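Local coordinates for protein ancestral D-type dye decolorizing peroxidase (Geotrichum candidum, PDB 7ANV) that binds haem and probably uses hydrogen peroxide to oxidise dyes and related aromatic substrates, at residues Gln40-Ile45 with Ala481-Phe486; Asp149-Val154 with Gln181-Pro186; Asn262-Glu267 with Ser459-Leu464. All coordinates share one frame; numbering follows the deposited sequence.

Contact 1: residues Gln40-Ile45 with Ala481-Phe486; sequences QLIPLI and ALKDTF
Ile42 lays its CD1 methyl against the backbone of helix 479-486, over the Leu482-Lys483 peptide, where CD1 comes 3.6 Å from the carbonyl carbon of Leu482. Side chain to side chain the contact is apolar: CD1 also meets Leu482 CB at 3.8 Å, and the two side chains slide past each other in opposite directions. With CG1 beside the backbone N (chi1 -69°), the CG1-CD1 arm runs to Leu482 and CD1 also meets Lys483 CG, while the other methyl, CG2, meets the lysine at CG and, 3.9 Å away, at CE. The lysine chain is extended beyond CG, so that its CG and CE methylenes pass obliquely across the CG2 methyl. Deeper in, Ile45 CG1 makes a looser contact with Leu482 CD1 at 4.3 Å. Both of these residues also touch Ile82 of strand 78-84, evidence that the pair continues into the layer between helix and sheet. Arg35 of helix 31-41 adds a polar tie, bonding the carbonyl oxygens of Thr485 and Phe486. The C-terminal helix, coming off the second four-stranded sheet, packs on the turn after helix 31-41 and against strand 78-84 of the first, joining the two ferredoxin-like halves of the DyP fold.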
loop_
_atom_site.group_PDB
_atom_site.type_symbol
_atom_site.label_atom_id
_atom_site.label_comp_id
_atom_site.label_asym_id
_atom_site.label_seq_id
_atom_site.Cartn_x
_atom_site.Cartn_y
_atom_site.Cartn_z
ATOM N N GLN A 40 -25.160 8.683 -13.483
ATOM C CA GLN A 40 -25.315 9.826 -12.559
ATOM C C GLN A 40 -24.114 9.914 -11.612
ATOM O O GLN A 40 -23.836 11.025 -11.149
ATOM C CB GLN A 40 -26.642 9.704 -11.814
ATOM C CG GLN A 40 -27.814 9.477 -12.759
ATOM C CD GLN A 40 -27.947 10.632 -13.711
ATOM O OE1 GLN A 40 -27.820 11.789 -13.307
ATOM N NE2 GLN A 40 -28.170 10.333 -14.985
ATOM N N LEU A 41 -23.382 8.826 -11.379
ATOM C CA LEU A 41 -22.160 8.900 -10.534
ATOM C C LEU A 41 -21.013 9.544 -11.323
ATOM O O LEU A 41 -20.161 10.175 -10.717
ATOM C CB LEU A 41 -21.764 7.512 -10.037
ATOM C CG LEU A 41 -20.538 7.492 -9.128
ATOM C CD1 LEU A 41 -20.841 8.153 -7.794
ATOM C CD2 LEU A 41 -20.010 6.069 -8.921
ATOM N N ILE A 42 -20.937 9.312 -12.619
ATOM C CA ILE A 42 -19.735 9.705 -13.408
ATOM C C ILE A 42 -19.347 11.168 -13.179
ATOM O O ILE A 42 -18.159 11.457 -13.005
ATOM C CB ILE A 42 -19.878 9.296 -14.880
ATOM C CG1 ILE A 42 -19.809 7.768 -14.939
ATOM C CG2 ILE A 42 -18.772 9.922 -15.714
ATOM C CD1 ILE A 42 -20.169 7.165 -16.261
ATOM N N PRO A 43 -20.272 12.153 -13.179
ATOM C CA PRO A 43 -19.883 13.540 -12.914
ATOM C C PRO A 43 -19.234 13.777 -11.547
ATOM O O PRO A 43 -18.596 14.764 -11.399
ATOM C CB PRO A 43 -21.213 14.318 -12.930
ATOM C CG PRO A 43 -22.131 13.452 -13.785
ATOM C CD PRO A 43 -21.701 12.026 -13.522
ATOM N N LEU A 44 -19.402 12.881 -10.585
ATOM C CA LEU A 44 -18.845 13.009 -9.207
ATOM C C LEU A 44 -17.437 12.429 -9.174
ATOM O O LEU A 44 -16.741 12.667 -8.169
ATOM C CB LEU A 44 -19.706 12.261 -8.192
ATOM C CG LEU A 44 -20.967 12.977 -7.704
ATOM C CD1 LEU A 44 -21.925 13.231 -8.823
ATOM C CD2 LEU A 44 -21.643 12.174 -6.618
ATOM N N ILE A 45 -17.044 11.653 -10.183
ATOM C CA ILE A 45 -15.753 10.903 -10.121
ATOM C C ILE A 45 -14.633 11.932 -10.316
ATOM O O ILE A 45 -14.621 12.633 -11.323
ATOM C CB ILE A 45 -15.665 9.750 -11.140
ATOM C CG1 ILE A 45 -16.732 8.683 -10.903
ATOM C CG2 ILE A 45 -14.260 9.126 -11.134
ATOM C CD1 ILE A 45 -16.604 7.969 -9.586
ATOM N N ALA A 481 -14.209 4.687 -20.156
ATOM C CA ALA A 481 -14.687 3.294 -19.967
ATOM C C ALA A 481 -15.975 3.291 -19.123
ATOM O O ALA A 481 -16.950 2.574 -19.486
ATOM C CB ALA A 481 -13.644 2.420 -19.361
ATOM N N LEU A 482 -15.993 4.057 -18.031
ATOM C CA LEU A 482 -17.193 4.205 -17.181
ATOM C C LEU A 482 -18.372 4.675 -18.055
ATOM O O LEU A 482 -19.447 4.073 -17.945
ATOM C CB LEU A 482 -16.914 5.184 -16.046
ATOM C CG LEU A 482 -15.964 4.681 -14.964
ATOM C CD1 LEU A 482 -15.772 5.760 -13.916
ATOM C CD2 LEU A 482 -16.446 3.380 -14.308
ATOM N N LYS A 483 -18.163 5.648 -18.947
ATOM C CA LYS A 483 -19.236 6.250 -19.778
ATOM C C LYS A 483 -19.690 5.273 -20.862
ATOM O O LYS A 483 -20.921 5.154 -21.074
ATOM C CB LYS A 483 -18.743 7.522 -20.460
ATOM C CG LYS A 483 -18.669 8.734 -19.560
ATOM C CD LYS A 483 -18.030 9.941 -20.218
ATOM C CE LYS A 483 -18.101 11.176 -19.350
ATOM N NZ LYS A 483 -17.533 12.356 -20.036
ATOM N N ASP A 484 -18.740 4.668 -21.575
ATOM C CA ASP A 484 -19.001 3.997 -22.875
ATOM C C ASP A 484 -19.168 2.500 -22.662
ATOM O O ASP A 484 -19.838 1.892 -23.474
ATOM C CB ASP A 484 -17.937 4.357 -23.918
ATOM C CG ASP A 484 -17.880 5.857 -24.147
ATOM O OD1 ASP A 484 -18.903 6.530 -23.914
ATOM O OD2 ASP A 484 -16.784 6.365 -24.494
ATOM N N THR A 485 -18.689 1.920 -21.566
ATOM C CA THR A 485 -18.805 0.455 -21.362
ATOM C C THR A 485 -19.618 0.108 -20.106
ATOM O O THR A 485 -20.437 -0.839 -20.182
ATOM C CB THR A 485 -17.418 -0.183 -21.306
ATOM O OG1 THR A 485 -16.820 0.056 -22.594
ATOM C CG2 THR A 485 -17.495 -1.643 -20.944
ATOM N N PHE A 486 -19.333 0.726 -18.956
ATOM C CA PHE A 486 -19.935 0.310 -17.668
ATOM C C PHE A 486 -21.357 0.871 -17.547
ATOM O O PHE A 486 -22.250 0.112 -17.129
ATOM C CB PHE A 486 -19.055 0.718 -16.489
ATOM C CG PHE A 486 -17.822 -0.107 -16.358
ATOM C CD1 PHE A 486 -16.779 0.006 -17.276
ATOM C CD2 PHE A 486 -17.682 -0.991 -15.305
ATOM C CE1 PHE A 486 -15.637 -0.764 -17.148
ATOM C CE2 PHE A 486 -16.537 -1.761 -15.191
ATOM C CZ PHE A 486 -15.529 -1.664 -16.119
#

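Contact 2: residues Asp149-Val154 with Gln181-Pro186; sequences DSHETV and QGDVRP
His151 donates from NE2 to Asp183 OD1, a bond of 2.7 Å that is close to straight, with an N-H...O angle of 163°. The carboxylate oxygen sits at the ring edge, near the imidazole plane, yet the carboxylate itself is turned almost perpendicular to the ring (planes 87° apart). NE2 meets OD1 on its syn side but somewhat out of the carboxylate plane. Gln181 comes in obliquely to the same ring: its NE2 is 3.2 Å from His151 NE2, but the poor angle rules out a hydrogen bond. The amide is directed instead at the carboxylate, Gln181 NE2 giving its hydrogen to Asp183 OD2 over 2.9 Å, virtually in the amide plane and on the syn lone pair. Because CG of Gln181 is anti to its backbone N (chi1 -177°) and the chain stays extended, the amide spans the two-residue step to Asp183. In the second shell, Thr20 of strand 20-28 bonds Asp183 OD1 through its hydroxyl and touches both His151 and Gln181. Ser150, at the N-cap position, precedes helix 151-164, so the histidine stands in its first turn. Asp183 is held at both oxygens, by His151 and Thr20 on OD1 and by Gln181 on OD2, which limits its rotation; this His-carboxylate hydrogen bond joins the start of the helix to the end of strand 174-183, and the nearby negative charge would probably favour a protonated imidazole.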
loop_
_atom_site.group_PDB
_atom_site.type_symbol
_atom_site.label_atom_id
_atom_site.label_comp_id
_atom_site.label_asym_id
_atom_site.label_seq_id
_atom_site.Cartn_x
_atom_site.Cartn_y
_atom_site.Cartn_z
ATOM N N ASP A 149 -11.673 16.206 3.528
ATOM C CA ASP A 149 -11.031 17.021 4.571
ATOM C C ASP A 149 -11.578 16.668 5.961
ATOM O O ASP A 149 -10.917 16.995 6.940
ATOM C CB ASP A 149 -11.292 18.490 4.277
ATOM C CG ASP A 149 -12.768 18.832 4.375
ATOM O OD1 ASP A 149 -13.504 18.452 3.433
ATOM O OD2 ASP A 149 -13.155 19.480 5.379
ATOM N N SER A 150 -12.773 16.081 6.048
ATOM C CA SER A 150 -13.491 15.924 7.339
ATOM C C SER A 150 -14.511 14.796 7.224
ATOM O O SER A 150 -14.923 14.447 6.084
ATOM C CB SER A 150 -14.168 17.222 7.746
ATOM O OG SER A 150 -15.173 17.602 6.837
ATOM N N HIS A 151 -14.933 14.267 8.356
ATOM C CA HIS A 151 -16.052 13.284 8.390
ATOM C C HIS A 151 -17.300 13.932 7.783
ATOM O O HIS A 151 -18.008 13.253 7.031
ATOM C CB HIS A 151 -16.278 12.763 9.800
ATOM C CG HIS A 151 -15.084 12.114 10.390
ATOM N ND1 HIS A 151 -14.668 12.365 11.664
ATOM C CD2 HIS A 151 -14.179 11.279 9.841
ATOM C CE1 HIS A 151 -13.576 11.666 11.917
ATOM N NE2 HIS A 151 -13.250 10.991 10.808
ATOM N N GLU A 152 -17.557 15.208 8.069
ATOM C CA GLU A 152 -18.755 15.924 7.565
ATOM C C GLU A 152 -18.783 15.873 6.032
ATOM O O GLU A 152 -19.841 15.519 5.414
ATOM C CB GLU A 152 -18.684 17.364 8.074
ATOM C CG GLU A 152 -18.933 17.454 9.559
ATOM C CD GLU A 152 -17.803 17.239 10.556
ATOM O OE1 GLU A 152 -16.664 16.782 10.202
ATOM O OE2 GLU A 152 -18.123 17.507 11.743
ATOM N N THR A 153 -17.655 16.212 5.406
ATOM C CA THR A 153 -17.528 16.249 3.929
ATOM C C THR A 153 -17.756 14.854 3.345
ATOM O O THR A 153 -18.518 14.702 2.360
ATOM C CB THR A 153 -16.168 16.797 3.499
ATOM O OG1 THR A 153 -16.121 18.162 3.903
ATOM C CG2 THR A 153 -15.940 16.642 2.018
ATOM N N VAL A 154 -17.102 13.850 3.906
ATOM C CA VAL A 154 -17.202 12.464 3.370
ATOM C C VAL A 154 -18.639 11.956 3.560
ATOM O O VAL A 154 -19.203 11.413 2.624
ATOM C CB VAL A 154 -16.141 11.556 4.018
ATOM C CG1 VAL A 154 -16.390 10.104 3.691
ATOM C CG2 VAL A 154 -14.739 11.956 3.578
ATOM N N GLN A 181 -13.755 3.059 7.543
ATOM C CA GLN A 181 -13.261 4.442 7.578
ATOM C C GLN A 181 -11.785 4.482 7.961
ATOM O O GLN A 181 -11.398 3.874 8.990
ATOM C CB GLN A 181 -14.095 5.227 8.584
ATOM C CG GLN A 181 -13.713 6.702 8.635
ATOM C CD GLN A 181 -14.550 7.406 9.667
ATOM O OE1 GLN A 181 -15.776 7.430 9.541
ATOM N NE2 GLN A 181 -13.922 7.881 10.742
ATOM N N GLY A 182 -11.000 5.255 7.217
ATOM C CA GLY A 182 -9.625 5.566 7.588
ATOM C C GLY A 182 -9.515 6.998 8.025
ATOM O O GLY A 182 -10.350 7.815 7.664
ATOM N N ASP A 183 -8.505 7.282 8.811
ATOM C CA ASP A 183 -8.267 8.614 9.384
ATOM C C ASP A 183 -6.764 8.808 9.488
ATOM O O ASP A 183 -6.080 7.926 10.065
ATOM C CB ASP A 183 -8.887 8.694 10.783
ATOM C CG ASP A 183 -10.400 8.723 10.716
ATOM O OD1 ASP A 183 -10.920 9.756 10.294
ATOM O OD2 ASP A 183 -11.045 7.670 11.047
ATOM N N VAL A 184 -6.276 9.908 8.951
ATOM C CA VAL A 184 -4.868 10.330 9.154
ATOM C C VAL A 184 -4.708 10.550 10.652
ATOM O O VAL A 184 -5.663 10.975 11.357
ATOM C CB VAL A 184 -4.534 11.558 8.286
ATOM C CG1 VAL A 184 -3.182 12.135 8.566
ATOM C CG2 VAL A 184 -4.639 11.216 6.814
ATOM N N ARG A 185 -3.504 10.283 11.159
ATOM C CA ARG A 185 -3.250 10.323 12.617
ATOM C C ARG A 185 -3.114 11.769 13.047
ATOM O O ARG A 185 -2.833 12.626 12.223
ATOM C CB ARG A 185 -2.029 9.462 12.962
ATOM C CG ARG A 185 -2.280 7.974 12.744
ATOM C CD ARG A 185 -1.226 6.996 13.224
ATOM N NE ARG A 185 -0.915 7.254 14.615
ATOM C CZ ARG A 185 0.254 7.568 15.117
ATOM N NH1 ARG A 185 1.376 7.458 14.409
ATOM N NH2 ARG A 185 0.303 7.920 16.384
ATOM N N PRO A 186 -3.353 12.073 14.341
ATOM C CA PRO A 186 -3.437 13.462 14.788
ATOM C C PRO A 186 -2.096 14.155 15.047
ATOM O O PRO A 186 -1.054 13.502 15.282
ATOM C CB PRO A 186 -4.259 13.371 16.085
ATOM C CG PRO A 186 -3.927 11.995 16.632
ATOM C CD PRO A 186 -3.747 11.126 15.394
#

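Contact 3: residues Asn262-Glu267 with Ser459-Leu464; sequences NKFLEE and SLPTEL
Phe264 anchors helix 258-267 on the loop leading into strand 466-476, an edge strand of the second four-stranded antiparallel sheet in this DyP fold. The helix follows strand 247-256, which is antiparallel to 466-476 and next to it, so the contact joins the connections at one end of two neighbouring strands. The principal interaction is CH-pi: Pro461 CD lies over one face of the phenylalanine ring, 4.0 Å from its centroid and 30° off the ring normal. The proline is shifted toward one side of the ring, as Pro461 CG is 3.6 Å from Phe264 CD1. Apolar packing adds a second partner, Leu460, whose CD2 methyl comes obliquely to Phe264 CZ at 3.9 Å. The ring reaches both because CG is anti to the backbone N (chi1 -176°), which carries it out from the helix toward the loop. Beyond the two segments, the ring of Phe465 also meets that of Phe264, their planes inclined at about 55°. With an alanine in place of Phe264, Pro461 CD, Leu460 CD2 and the Phe465 ring would probably lose their partner and a gap would open between helix and loop. No salt bridge links the segments; within the helix Lys263 NZ pairs with Glu267 OE2 one turn on, at 3.0 Å, and Glu266 reaches outside it to Lys384. The remaining contact across the interface is with a polar backbone atom: the carbonyl oxygen of Ser459 lies at the edge of the ring, near its plane, 3.6 Å from Phe264 CE1.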
loop_
_atom_site.group_PDB
_atom_site.type_symbol
_atom_site.label_atom_id
_atom_site.label_comp_id
_atom_site.label_asym_id
_atom_site.label_seq_id
_atom_site.Cartn_x
_atom_site.Cartn_y
_atom_site.Cartn_z
ATOM N N ASN A 262 6.098 -2.244 19.902
ATOM C CA ASN A 262 6.904 -1.409 20.827
ATOM C C ASN A 262 7.612 -2.311 21.841
ATOM O O ASN A 262 8.773 -2.038 22.169
ATOM C CB ASN A 262 6.034 -0.327 21.469
ATOM C CG ASN A 262 5.815 0.821 20.516
ATOM O OD1 ASN A 262 6.701 1.114 19.702
ATOM N ND2 ASN A 262 4.676 1.476 20.638
ATOM N N LYS A 263 6.918 -3.325 22.350
ATOM C CA LYS A 263 7.488 -4.268 23.340
ATOM C C LYS A 263 8.689 -4.971 22.716
ATOM O O LYS A 263 9.707 -5.121 23.386
ATOM C CB LYS A 263 6.422 -5.281 23.746
ATOM C CG LYS A 263 6.828 -6.295 24.792
ATOM C CD LYS A 263 5.641 -7.225 25.113
ATOM C CE LYS A 263 5.852 -8.129 26.308
ATOM N NZ LYS A 263 6.683 -9.303 25.957
ATOM N N PHE A 264 8.574 -5.387 21.463
ATOM C CA PHE A 264 9.688 -6.042 20.755
ATOM C C PHE A 264 10.901 -5.097 20.677
ATOM O O PHE A 264 12.053 -5.529 20.938
ATOM C CB PHE A 264 9.183 -6.503 19.398
ATOM C CG PHE A 264 10.238 -7.260 18.654
ATOM C CD1 PHE A 264 10.603 -8.524 19.078
ATOM C CD2 PHE A 264 10.943 -6.663 17.638
ATOM C CE1 PHE A 264 11.605 -9.210 18.417
ATOM C CE2 PHE A 264 11.910 -7.366 16.952
ATOM C CZ PHE A 264 12.252 -8.630 17.361
ATOM N N LEU A 265 10.693 -3.836 20.277
ATOM C CA LEU A 265 11.827 -2.883 20.201
ATOM C C LEU A 265 12.422 -2.743 21.610
ATOM O O LEU A 265 13.638 -2.764 21.750
ATOM C CB LEU A 265 11.352 -1.530 19.668
ATOM C CG LEU A 265 10.776 -1.529 18.251
ATOM C CD1 LEU A 265 10.501 -0.108 17.836
ATOM C CD2 LEU A 265 11.686 -2.199 17.244
ATOM N N GLU A 266 11.571 -2.582 22.616
ATOM C CA GLU A 266 11.986 -2.306 24.018
ATOM C C GLU A 266 12.843 -3.467 24.516
ATOM O O GLU A 266 13.849 -3.233 25.218
ATOM C CB GLU A 266 10.750 -2.108 24.916
ATOM C CG GLU A 266 9.997 -0.802 24.634
ATOM C CD GLU A 266 8.526 -0.654 25.066
ATOM O OE1 GLU A 266 7.866 -1.658 25.496
ATOM O OE2 GLU A 266 8.002 0.487 24.948
ATOM N N GLU A 267 12.484 -4.697 24.161
ATOM C CA GLU A 267 13.195 -5.911 24.659
ATOM C C GLU A 267 14.479 -6.185 23.857
ATOM O O GLU A 267 15.259 -7.059 24.265
ATOM C CB GLU A 267 12.242 -7.103 24.617
ATOM C CG GLU A 267 11.151 -6.990 25.670
ATOM C CD GLU A 267 10.104 -8.100 25.647
ATOM O OE1 GLU A 267 10.003 -8.818 24.626
ATOM O OE2 GLU A 267 9.357 -8.198 26.615
ATOM N N SER A 459 15.149 -13.297 16.243
ATOM C CA SER A 459 13.912 -14.092 16.134
ATOM C C SER A 459 12.724 -13.133 16.239
ATOM O O SER A 459 12.661 -12.427 17.240
ATOM C CB SER A 459 13.900 -15.126 17.218
ATOM O OG SER A 459 12.751 -15.915 17.102
ATOM N N LEU A 460 11.832 -13.079 15.252
ATOM C CA LEU A 460 10.640 -12.200 15.363
ATOM C C LEU A 460 9.629 -12.949 16.218
ATOM O O LEU A 460 9.741 -14.168 16.360
ATOM C CB LEU A 460 10.140 -11.838 13.964
ATOM C CG LEU A 460 11.202 -11.140 13.118
ATOM C CD1 LEU A 460 10.816 -11.012 11.656
ATOM C CD2 LEU A 460 11.555 -9.787 13.719
ATOM N N PRO A 461 8.725 -12.246 16.928
ATOM C CA PRO A 461 7.709 -12.925 17.730
ATOM C C PRO A 461 6.835 -13.844 16.868
ATOM O O PRO A 461 6.608 -13.533 15.750
ATOM C CB PRO A 461 6.843 -11.796 18.294
ATOM C CG PRO A 461 7.731 -10.558 18.221
ATOM C CD PRO A 461 8.647 -10.785 17.032
ATOM N N THR A 462 6.332 -14.930 17.464
ATOM C CA THR A 462 5.330 -15.834 16.854
ATOM C C THR A 462 4.108 -15.015 16.458
ATOM O O THR A 462 3.601 -15.207 15.370
ATOM C CB THR A 462 4.909 -16.930 17.846
ATOM O OG1 THR A 462 6.106 -17.371 18.491
ATOM C CG2 THR A 462 4.180 -18.058 17.164
ATOM N N GLU A 463 3.679 -14.106 17.332
ATOM C CA GLU A 463 2.520 -13.202 17.069
ATOM C C GLU A 463 2.990 -12.134 16.070
ATOM O O GLU A 463 3.938 -11.394 16.388
ATOM C CB GLU A 463 2.035 -12.587 18.384
ATOM C CG GLU A 463 0.810 -11.689 18.272
ATOM C CD GLU A 463 0.403 -11.047 19.597
ATOM O OE1 GLU A 463 1.310 -10.640 20.354
ATOM O OE2 GLU A 463 -0.798 -10.991 19.896
ATOM N N LEU A 464 2.394 -12.072 14.889
ATOM C CA LEU A 464 2.797 -11.051 13.892
ATOM C C LEU A 464 2.541 -9.648 14.452
ATOM O O LEU A 464 1.600 -9.477 15.217
ATOM C CB LEU A 464 1.975 -11.220 12.614
ATOM C CG LEU A 464 2.070 -12.579 11.956
ATOM C CD1 LEU A 464 1.148 -12.627 10.758
ATOM C CD2 LEU A 464 3.509 -12.903 11.573
#

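From the N terminus, the chain first passes 40-45, which opens the long loop that contact 1 closes only at 481-486, 436 residues later. Contacts 2 and 3 are both nested within it and follow each other in series without crossing. Contact 2 closes a short loop, from the head of helix 151-164 to the end of strand 174-183 in the first sheet. Contact 3 spans 192 residues and ties helix 258-267 to the approach of strand 466-476 in the second sheet. Contact 1 then returns the C-terminal helix to the first sheet's side. Contacts 1 and 3 lie on opposite sides of the chain's centre, their centres 47 Å apart.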